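Local atomic coordinates of soluble lytic murein transglycosylase (Pseudomonas aeruginosa, PDB entry 5OHU), a protein that cleaves the glycan strands of peptidoglycan in the bacterial cell wall, acting as a lytic transglycosylase in both exolytic and endolytic turnover. Residues W182-K186 and A236-V240; L224-F230 and L259-Y263; K274-R279 and Y300-D306. All blocks are in the same frame, centred on the assembly; numbering follows the deposited sequence.

Contact 1. Residues W182-K186 and A236-V240; sequences WKRLK and ATADV. With PO4 (phosphate ion), chain B.
In the alpha-helical superhelix that forms the ring of this Slt-family enzyme, two nearly parallel helices are joined where Trp182 and Lys186, one turn apart, both reach Asp239. The axes of the short segments 182-186 and 236-240 lie 11.9 Å apart at an angle of 15°. Trp182 holds CG anti to its backbone nitrogen (chi1 -179°), which carries the ring across to the other helix. Trp182 NE1 donates to Asp239 OD2 over 3.1 Å, with the oxygen close to the ring plane but the donor well above the carboxylate plane. The Lys186 side chain crosses that of Asp239 at about a right angle, and Lys186 NZ forms a salt bridge with Asp239 OD1 at 3.1 Å. Each carboxylate oxygen thus has its own donor, which should restrain its rotation, although Glu273 lies close to OD1 and Lys186 NZ also pairs with a phosphate. Trp182 CZ2 packs on Ala236 CB at 4.0 Å and Trp182 CH2 meets Val240 CG2 at 4.2 Å. Across helix 178-190, Arg184 grips another phosphate, probably from the crystallisation liquor, through NH1 and NH2. Helix 208-219 packs against Trp182 through Gln210 and Met214 and against Val240 through Val217, covering the apolar side of the junction between helices 178-190 and 235-251.

Contact 2. Residues L224-F230 and L259-Y263; sequences LSQTGRF and LLDYY
Three aromatic rings organise this contact, Tyr262 and Tyr263 on the helix and Phe230 on the loop. One face of the Tyr262 ring carries Thr227, whose CG2 sits 3.8 Å from the ring centroid and 20° off the normal in a CH-pi contact. CD1 of Tyr263 lies at the edge of that ring, while CD1 of Tyr262 in turn stands over one face of the Tyr263 ring. Leu224 CD2 is placed over the centre of the Phe230 ring, and Arg229 CD covers the opposite face nearer its rim.

At the edge of Tyr263, in its plane, is the carbonyl oxygen of Leu224. The phenol OH of Tyr263 donates to Leu224 O over a short 2.6 Å, arriving in the carbonyl plane on a lone pair. The same hydroxyl is flanked by carbon: Thr227 CA is 3.3 Å from Tyr263 OH, and Phe230 CB is 3.5 Å from it. Leu259, one turn before Tyr263, adds its two methyls to the packing, CD1 against Leu224 CB at 4.1 Å and CD2 beside Thr227 CG2. With chi1 at 47°, Thr227 turns OG1 away from this apolar group, and a water joins that oxygen to Tyr262 OH. Ser225 OG is bonded to Lys255, earlier on helix 253-263.

The peptide chain turns sharply at Gln226, the centre of an inverse gamma turn. Val241, on helix 235-251, packs on both Phe230 and Tyr263. In this all-helical superhelix, the loop between helices 208-219 and 235-251 is thus held against the C-terminal turn of helix 253-263 by a buried tyrosine-to-carbonyl bond.

Contact 3. Residues K274-R279 and Y300-D306; sequences KVAIAR and YDPGLRD
Tyr300 lays its ring over the methyl of Ala278, with Ala278 CB 3.8 Å from the centroid of the Tyr300 ring and 24° off the normal in a CH-pi contact. Val275 CG2 comes at the ring edge, 3.9 Å from Tyr300 CD1. At the phenol end, Lys274 CD lies 3.7 Å from Tyr300 OH, and a water bridges Lys274 NZ to that hydroxyl, weakly on the tyrosine side.

The other half of the contact belongs to Arg279. Its chain runs extended from CG to NE, and Arg279 NE and Arg279 NH2 both make weak hydrogen bonds to Tyr300 O, each at 3.3 Å, at the edge of the guanidinium. Asp301 OD1 lies over one face, 3.5 Å from Arg279 NH2, well out of the plane, so the pairing is one of charge alone. Val275 CG1 stands over the opposite face. Asp306 OD2 is a longer ionic partner of NH1, bridged to it by a water as well.

Asp301 OD1 accepts from Arg305 N and Asp301 OD2 from Asp306 N, 2.9 Å each. Asp306 OD1 meanwhile caps Val309 N at the start of helix 307-319. One guanidinium lies between two carboxylates, which peptide N-H groups also hold; this would be expected to favour their ionised forms.

How the contacts relate
All three contacts lie on the same side of the chain's centre, in neighbouring helices of the superhelix. Contacts 1 and 2 have centres 16 Å apart and alternate along the chain; they meet where Thr237 and Val240 pack on Phe230. Contact 3 comes later in sequence, its centre 21 Å from each of the others. It joins contact 2 through Leu260 and Ile277, whereas its nearest atoms remain about 6 Å from contact 1. Helices 235-251, 253-263 and 271-287 follow one another, each supplying one contact, so the contacts follow a run of successive helices in the ring, contact 2 touching both of the others.

Contact 1. Residues W182-K186 and A236-V240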
loop_
_atom_site.group_PDB
_atom_site.type_symbol
_atom_site.label_atom_id
_atom_site.label_comp_id
_atom_site.label_asym_id
_atom_site.label_seq_id
_atom_site.Cartn_x
_atom_site.Cartn_y
_atom_site.Cartn_z
ATOM N N TRP A 182 23.106 9.760 -18.722
ATOM C CA TRP A 182 23.317 10.323 -17.395
ATOM C C TRP A 182 22.037 10.317 -16.563
ATOM O O TRP A 182 22.045 9.871 -15.410
ATOM C CB TRP A 182 23.880 11.738 -17.522
ATOM C CG TRP A 182 24.165 12.389 -16.191
ATOM C CD1 TRP A 182 23.379 13.293 -15.547
ATOM C CD2 TRP A 182 25.304 12.168 -15.347
ATOM N NE1 TRP A 182 23.962 13.662 -14.353
ATOM C CE2 TRP A 182 25.145 12.990 -14.209
ATOM C CE3 TRP A 182 26.444 11.369 -15.448
ATOM C CZ2 TRP A 182 26.090 13.032 -13.173
ATOM C CZ3 TRP A 182 27.381 11.407 -14.418
ATOM C CH2 TRP A 182 27.200 12.235 -13.298
ATOM N N LYS A 183 20.921 10.804 -17.129
ATOM C CA LYS A 183 19.658 10.769 -16.395
ATOM C C LYS A 183 19.337 9.370 -15.905
ATOM O O LYS A 183 18.890 9.186 -14.765
ATOM C CB LYS A 183 18.485 11.220 -17.258
ATOM C CG LYS A 183 18.099 12.664 -17.325
ATOM C CD LYS A 183 18.819 13.339 -18.413
ATOM C CE LYS A 183 18.185 14.683 -18.731
ATOM N NZ LYS A 183 17.850 15.383 -17.447
ATOM N N ARG A 184 19.493 8.370 -16.770
ATOM C CA ARG A 184 19.111 7.035 -16.345
ATOM C C ARG A 184 20.070 6.516 -15.285
ATOM O O ARG A 184 19.660 5.820 -14.350
ATOM C CB ARG A 184 19.050 6.078 -17.538
ATOM C CG ARG A 184 18.347 4.780 -17.158
ATOM C CD ARG A 184 18.470 3.709 -18.209
ATOM N NE ARG A 184 17.764 2.516 -17.783
ATOM C CZ ARG A 184 17.785 1.349 -18.424
ATOM N NH1 ARG A 184 18.482 1.199 -19.545
ATOM N NH2 ARG A 184 17.102 0.330 -17.936
ATOM N N LEU A 185 21.353 6.839 -15.421
ATOM C CA LEU A 185 22.321 6.512 -14.382
ATOM C C LEU A 185 21.852 7.026 -13.030
ATOM O O LEU A 185 21.846 6.290 -12.040
ATOM C CB LEU A 185 23.678 7.096 -14.772
ATOM C CG LEU A 185 24.928 7.072 -13.886
ATOM C CD1 LEU A 185 24.974 5.906 -12.963
ATOM C CD2 LEU A 185 26.140 7.035 -14.817
ATOM N N LYS A 186 21.409 8.281 -12.983
ATOM C CA LYS A 186 20.935 8.860 -11.734
ATOM C C LYS A 186 19.756 8.061 -11.177
ATOM O O LYS A 186 19.730 7.712 -9.985
ATOM C CB LYS A 186 20.572 10.321 -11.991
ATOM C CG LYS A 186 20.225 11.153 -10.780
ATOM C CD LYS A 186 20.064 12.625 -11.177
ATOM C CE LYS A 186 18.962 13.309 -10.377
ATOM N NZ LYS A 186 18.879 14.768 -10.664
ATOM N N ALA A 236 27.349 18.055 -13.359
ATOM C CA ALA A 236 27.550 16.656 -13.015
ATOM C C ALA A 236 27.884 16.513 -11.535
ATOM O O ALA A 236 27.265 15.719 -10.816
ATOM C CB ALA A 236 28.658 16.053 -13.882
ATOM N N THR A 237 28.842 17.305 -11.057
ATOM C CA THR A 237 29.217 17.241 -9.653
ATOM C C THR A 237 28.047 17.640 -8.756
ATOM O O THR A 237 27.822 17.026 -7.705
ATOM C CB THR A 237 30.448 18.115 -9.429
ATOM O OG1 THR A 237 31.509 17.634 -10.277
ATOM C CG2 THR A 237 30.911 18.065 -7.980
ATOM N N ALA A 238 27.250 18.623 -9.183
ATOM C CA ALA A 238 26.065 18.989 -8.417
ATOM C C ALA A 238 25.049 17.859 -8.381
ATOM O O ALA A 238 24.381 17.667 -7.361
ATOM C CB ALA A 238 25.414 20.249 -8.996
ATOM N N ASP A 239 24.907 17.116 -9.482
ATOM C CA ASP A 239 24.036 15.943 -9.483
ATOM C C ASP A 239 24.564 14.865 -8.547
ATOM O O ASP A 239 23.799 14.263 -7.784
ATOM C CB ASP A 239 23.908 15.393 -10.903
ATOM C CG ASP A 239 22.698 15.933 -11.631
ATOM O OD1 ASP A 239 21.663 16.174 -10.978
ATOM O OD2 ASP A 239 22.790 16.124 -12.859
ATOM N N VAL A 240 25.868 14.603 -8.585
ATOM C CA VAL A 240 26.438 13.627 -7.662
ATOM C C VAL A 240 26.128 14.017 -6.225
ATOM O O VAL A 240 25.607 13.217 -5.441
ATOM C CB VAL A 240 27.948 13.481 -7.896
ATOM C CG1 VAL A 240 28.566 12.639 -6.778
ATOM C CG2 VAL A 240 28.168 12.825 -9.254
HETATM P P PO4 B . 18.192 -2.503 -20.362
HETATM O O1 PO4 B . 19.232 -3.542 -20.035
HETATM O O2 PO4 B . 17.357 -2.228 -19.140
HETATM O O3 PO4 B . 18.888 -1.251 -20.841
HETATM O O4 PO4 B . 17.291 -3.010 -21.462
HETATM O O HOH W 1 20.406 14.917 -8.107
HETATM O O HOH W 2 19.752 14.789 -13.923
#

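Contact 2. Residues L224-F230 and L259-Y263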
loop_
_atom_site.group_PDB
_atom_site.type_symbol
_atom_site.label_atom_id
_atom_site.label_comp_id
_atom_site.label_asym_id
_atom_site.label_seq_id
_atom_site.Cartn_x
_atom_site.Cartn_y
_atom_site.Cartn_z
ATOM N N LEU A 224 30.541 12.513 1.158
ATOM C CA LEU A 224 30.383 13.936 0.875
ATOM C C LEU A 224 30.978 14.811 1.970
ATOM O O LEU A 224 31.145 16.011 1.746
ATOM C CB LEU A 224 28.910 14.287 0.628
ATOM C CG LEU A 224 28.297 13.607 -0.603
ATOM C CD1 LEU A 224 26.812 13.947 -0.777
ATOM C CD2 LEU A 224 29.083 14.008 -1.877
ATOM N N SER A 225 31.334 14.228 3.119
ATOM C CA SER A 225 32.069 14.945 4.155
ATOM C C SER A 225 33.396 15.470 3.643
ATOM O O SER A 225 33.954 16.408 4.223
ATOM C CB SER A 225 32.324 14.027 5.358
ATOM O OG SER A 225 31.109 13.657 5.978
ATOM N N GLN A 226 33.948 14.836 2.605
ATOM C CA GLN A 226 35.201 15.266 1.992
ATOM C C GLN A 226 34.901 16.378 0.985
ATOM O O GLN A 226 35.003 16.208 -0.228
ATOM C CB GLN A 226 35.900 14.096 1.319
ATOM C CG GLN A 226 36.309 12.950 2.243
ATOM C CD GLN A 226 36.869 11.765 1.453
ATOM O OE1 GLN A 226 36.355 10.656 1.528
ATOM N NE2 GLN A 226 37.917 12.007 0.688
ATOM N N THR A 227 34.526 17.542 1.525
ATOM C CA THR A 227 34.049 18.641 0.691
ATOM C C THR A 227 35.095 19.053 -0.335
ATOM O O THR A 227 34.763 19.362 -1.486
ATOM C CB THR A 227 33.658 19.829 1.569
ATOM O OG1 THR A 227 34.690 20.079 2.539
ATOM C CG2 THR A 227 32.354 19.534 2.288
ATOM N N GLY A 228 36.373 19.019 0.050
ATOM C CA GLY A 228 37.441 19.318 -0.891
ATOM C C GLY A 228 37.416 18.471 -2.150
ATOM O O GLY A 228 37.918 18.910 -3.192
ATOM N N ARG A 229 36.849 17.266 -2.082
ATOM C CA ARG A 229 36.835 16.364 -3.222
ATOM C C ARG A 229 35.636 16.591 -4.133
ATOM O O ARG A 229 35.660 16.161 -5.289
ATOM C CB ARG A 229 36.849 14.906 -2.730
ATOM C CG ARG A 229 37.416 13.878 -3.706
ATOM C CD ARG A 229 36.303 13.186 -4.490
ATOM N NE ARG A 229 36.772 12.444 -5.667
ATOM C CZ ARG A 229 36.921 12.972 -6.880
ATOM N NH1 ARG A 229 36.661 14.258 -7.078
ATOM N NH2 ARG A 229 37.331 12.218 -7.897
ATOM N N PHE A 230 34.592 17.260 -3.647
ATOM C CA PHE A 230 33.390 17.426 -4.453
ATOM C C PHE A 230 33.170 18.895 -4.793
ATOM O O PHE A 230 32.066 19.411 -4.643
ATOM C CB PHE A 230 32.190 16.828 -3.717
ATOM C CG PHE A 230 32.297 15.343 -3.518
ATOM C CD1 PHE A 230 31.850 14.459 -4.500
ATOM C CD2 PHE A 230 32.890 14.828 -2.385
ATOM C CE1 PHE A 230 31.959 13.101 -4.332
ATOM C CE2 PHE A 230 33.007 13.462 -2.208
ATOM C CZ PHE A 230 32.540 12.595 -3.181
ATOM N N LEU A 259 25.985 19.675 5.292
ATOM C CA LEU A 259 26.709 19.593 4.031
ATOM C C LEU A 259 26.018 20.413 2.954
ATOM O O LEU A 259 26.689 21.045 2.123
ATOM C CB LEU A 259 26.873 18.139 3.611
ATOM C CG LEU A 259 27.861 17.415 4.530
ATOM C CD1 LEU A 259 27.834 15.915 4.241
ATOM C CD2 LEU A 259 29.266 17.971 4.309
ATOM N N LEU A 260 24.684 20.409 2.953
ATOM C CA LEU A 260 23.938 21.334 2.105
ATOM C C LEU A 260 24.371 22.767 2.370
ATOM O O LEU A 260 24.589 23.539 1.430
ATOM C CB LEU A 260 22.437 21.178 2.346
ATOM C CG LEU A 260 21.567 22.181 1.585
ATOM C CD1 LEU A 260 21.739 21.994 0.084
ATOM C CD2 LEU A 260 20.085 22.056 1.976
ATOM N N ASP A 261 24.567 23.119 3.648
ATOM C CA ASP A 261 24.962 24.484 3.972
ATOM C C ASP A 261 26.341 24.800 3.411
ATOM O O ASP A 261 26.611 25.947 3.040
ATOM C CB ASP A 261 24.908 24.707 5.491
ATOM C CG ASP A 261 23.480 24.701 6.024
ATOM O OD1 ASP A 261 22.544 24.864 5.205
ATOM O OD2 ASP A 261 23.286 24.534 7.249
ATOM N N TYR A 262 27.220 23.802 3.322
ATOM C CA TYR A 262 28.497 24.015 2.652
ATOM C C TYR A 262 28.341 24.040 1.132
ATOM O O TYR A 262 28.901 24.910 0.461
ATOM C CB TYR A 262 29.499 22.927 3.044
ATOM C CG TYR A 262 30.840 23.135 2.380
ATOM C CD1 TYR A 262 31.080 22.664 1.079
ATOM C CD2 TYR A 262 31.881 23.769 3.064
ATOM C CE1 TYR A 262 32.298 22.871 0.461
ATOM C CE2 TYR A 262 33.110 23.959 2.470
ATOM C CZ TYR A 262 33.306 23.507 1.166
ATOM O OH TYR A 262 34.520 23.699 0.569
ATOM N N TYR A 263 27.623 23.061 0.565
ATOM C CA TYR A 263 27.634 22.864 -0.885
ATOM C C TYR A 263 26.770 23.874 -1.629
ATOM O O TYR A 263 27.007 24.101 -2.823
ATOM C CB TYR A 263 27.157 21.446 -1.243
ATOM C CG TYR A 263 28.210 20.377 -1.026
ATOM C CD1 TYR A 263 29.395 20.392 -1.749
ATOM C CD2 TYR A 263 28.025 19.377 -0.081
ATOM C CE1 TYR A 263 30.360 19.425 -1.554
ATOM C CE2 TYR A 263 28.996 18.402 0.140
ATOM C CZ TYR A 263 30.155 18.431 -0.607
ATOM O OH TYR A 263 31.121 17.483 -0.411
HETATM O O HOH W 3 36.344 21.952 1.732
#

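Contact 3. Residues K274-R279 and Y300-D306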
loop_
_atom_site.group_PDB
_atom_site.type_symbol
_atom_site.label_atom_id
_atom_site.label_comp_id
_atom_site.label_asym_id
_atom_site.label_seq_id
_atom_site.Cartn_x
_atom_site.Cartn_y
_atom_site.Cartn_z
ATOM N N LYS A 274 17.731 21.790 -5.688
ATOM C CA LYS A 274 17.823 22.398 -4.368
ATOM C C LYS A 274 16.516 22.248 -3.595
ATOM O O LYS A 274 16.532 21.940 -2.401
ATOM C CB LYS A 274 18.214 23.867 -4.487
ATOM C CG LYS A 274 18.832 24.429 -3.227
ATOM C CD LYS A 274 19.182 25.900 -3.402
ATOM C CE LYS A 274 20.084 26.127 -4.611
ATOM N NZ LYS A 274 20.475 27.559 -4.761
ATOM N N VAL A 275 15.372 22.438 -4.257
ATOM C CA VAL A 275 14.095 22.249 -3.576
ATOM C C VAL A 275 13.921 20.793 -3.167
ATOM O O VAL A 275 13.460 20.498 -2.063
ATOM C CB VAL A 275 12.927 22.732 -4.455
ATOM C CG1 VAL A 275 11.662 21.999 -4.097
ATOM C CG2 VAL A 275 12.716 24.222 -4.265
ATOM N N ALA A 276 14.299 19.862 -4.036
ATOM C CA ALA A 276 14.169 18.450 -3.697
ATOM C C ALA A 276 15.046 18.096 -2.508
ATOM O O ALA A 276 14.597 17.430 -1.570
ATOM C CB ALA A 276 14.531 17.572 -4.900
ATOM N N ILE A 277 16.313 18.528 -2.537
ATOM C CA ILE A 277 17.213 18.260 -1.421
ATOM C C ILE A 277 16.624 18.808 -0.129
ATOM O O ILE A 277 16.495 18.093 0.877
ATOM C CB ILE A 277 18.600 18.860 -1.695
ATOM C CG1 ILE A 277 19.210 18.234 -2.947
ATOM C CG2 ILE A 277 19.495 18.625 -0.507
ATOM C CD1 ILE A 277 20.495 18.944 -3.413
ATOM N N ALA A 278 16.252 20.089 -0.150
ATOM C CA ALA A 278 15.746 20.755 1.041
ATOM C C ALA A 278 14.507 20.056 1.579
ATOM O O ALA A 278 14.362 19.874 2.793
ATOM C CB ALA A 278 15.432 22.218 0.726
ATOM N N ARG A 279 13.608 19.644 0.689
ATOM C CA ARG A 279 12.388 18.998 1.154
ATOM C C ARG A 279 12.679 17.628 1.755
ATOM O O ARG A 279 12.109 17.276 2.796
ATOM C CB ARG A 279 11.368 18.925 0.017
ATOM C CG ARG A 279 10.780 20.314 -0.316
ATOM C CD ARG A 279 9.605 20.240 -1.320
ATOM N NE ARG A 279 9.243 21.550 -1.865
ATOM C CZ ARG A 279 8.440 21.728 -2.914
ATOM N NH1 ARG A 279 7.918 20.677 -3.534
ATOM N NH2 ARG A 279 8.170 22.951 -3.356
ATOM N N TYR A 300 11.439 26.570 1.579
ATOM C CA TYR A 300 11.452 25.837 0.325
ATOM C C TYR A 300 10.083 25.315 -0.092
ATOM O O TYR A 300 9.969 24.730 -1.171
ATOM C CB TYR A 300 12.497 24.716 0.386
ATOM C CG TYR A 300 13.879 25.322 0.207
ATOM C CD1 TYR A 300 14.373 25.591 -1.058
ATOM C CD2 TYR A 300 14.649 25.709 1.304
ATOM C CE1 TYR A 300 15.611 26.189 -1.234
ATOM C CE2 TYR A 300 15.896 26.311 1.135
ATOM C CZ TYR A 300 16.367 26.545 -0.139
ATOM O OH TYR A 300 17.594 27.139 -0.340
ATOM N N ASP A 301 9.036 25.549 0.703
ATOM C CA ASP A 301 7.684 25.329 0.207
ATOM C C ASP A 301 6.763 26.425 0.737
ATOM O O ASP A 301 5.778 26.145 1.436
ATOM C CB ASP A 301 7.196 23.930 0.591
ATOM C CG ASP A 301 5.959 23.496 -0.194
ATOM O OD1 ASP A 301 5.679 24.099 -1.251
ATOM O OD2 ASP A 301 5.291 22.518 0.220
ATOM N N PRO A 302 7.042 27.691 0.425
ATOM C CA PRO A 302 6.198 28.765 0.975
ATOM C C PRO A 302 4.744 28.677 0.536
ATOM O O PRO A 302 3.854 29.106 1.285
ATOM C CB PRO A 302 6.876 30.040 0.448
ATOM C CG PRO A 302 7.522 29.607 -0.826
ATOM C CD PRO A 302 8.027 28.206 -0.548
ATOM N N GLY A 303 4.468 28.125 -0.641
ATOM C CA GLY A 303 3.103 28.052 -1.118
ATOM C C GLY A 303 2.367 26.761 -0.824
ATOM O O GLY A 303 1.270 26.556 -1.355
ATOM N N LEU A 304 2.945 25.878 -0.011
ATOM C CA LEU A 304 2.303 24.637 0.414
ATOM C C LEU A 304 1.888 23.776 -0.782
ATOM O O LEU A 304 0.748 23.326 -0.897
ATOM C CB LEU A 304 1.114 24.928 1.329
ATOM C CG LEU A 304 1.362 25.884 2.507
ATOM C CD1 LEU A 304 0.071 26.089 3.313
ATOM C CD2 LEU A 304 2.479 25.396 3.403
ATOM N N ARG A 305 2.839 23.528 -1.667
ATOM C CA ARG A 305 2.590 22.674 -2.821
ATOM C C ARG A 305 2.795 21.201 -2.521
ATOM O O ARG A 305 2.235 20.354 -3.221
ATOM C CB ARG A 305 3.502 23.076 -3.986
ATOM C CG ARG A 305 3.328 24.504 -4.427
ATOM C CD ARG A 305 1.862 24.880 -4.359
ATOM N NE ARG A 305 1.661 26.333 -4.214
ATOM C CZ ARG A 305 0.528 26.989 -4.475
ATOM N NH1 ARG A 305 -0.527 26.309 -4.893
ATOM N NH2 ARG A 305 0.460 28.312 -4.303
ATOM N N ASP A 306 3.593 20.880 -1.517
ATOM C CA ASP A 306 3.959 19.505 -1.210
ATOM C C ASP A 306 3.188 19.103 0.045
ATOM O O ASP A 306 3.502 19.555 1.156
ATOM C CB ASP A 306 5.472 19.402 -1.031
ATOM C CG ASP A 306 5.949 17.991 -0.914
ATOM O OD1 ASP A 306 5.283 17.181 -0.243
ATOM O OD2 ASP A 306 7.019 17.691 -1.473
HETATM O O HOH W 4 18.056 28.813 -3.315
HETATM O O HOH W 5 9.118 18.536 -3.828
#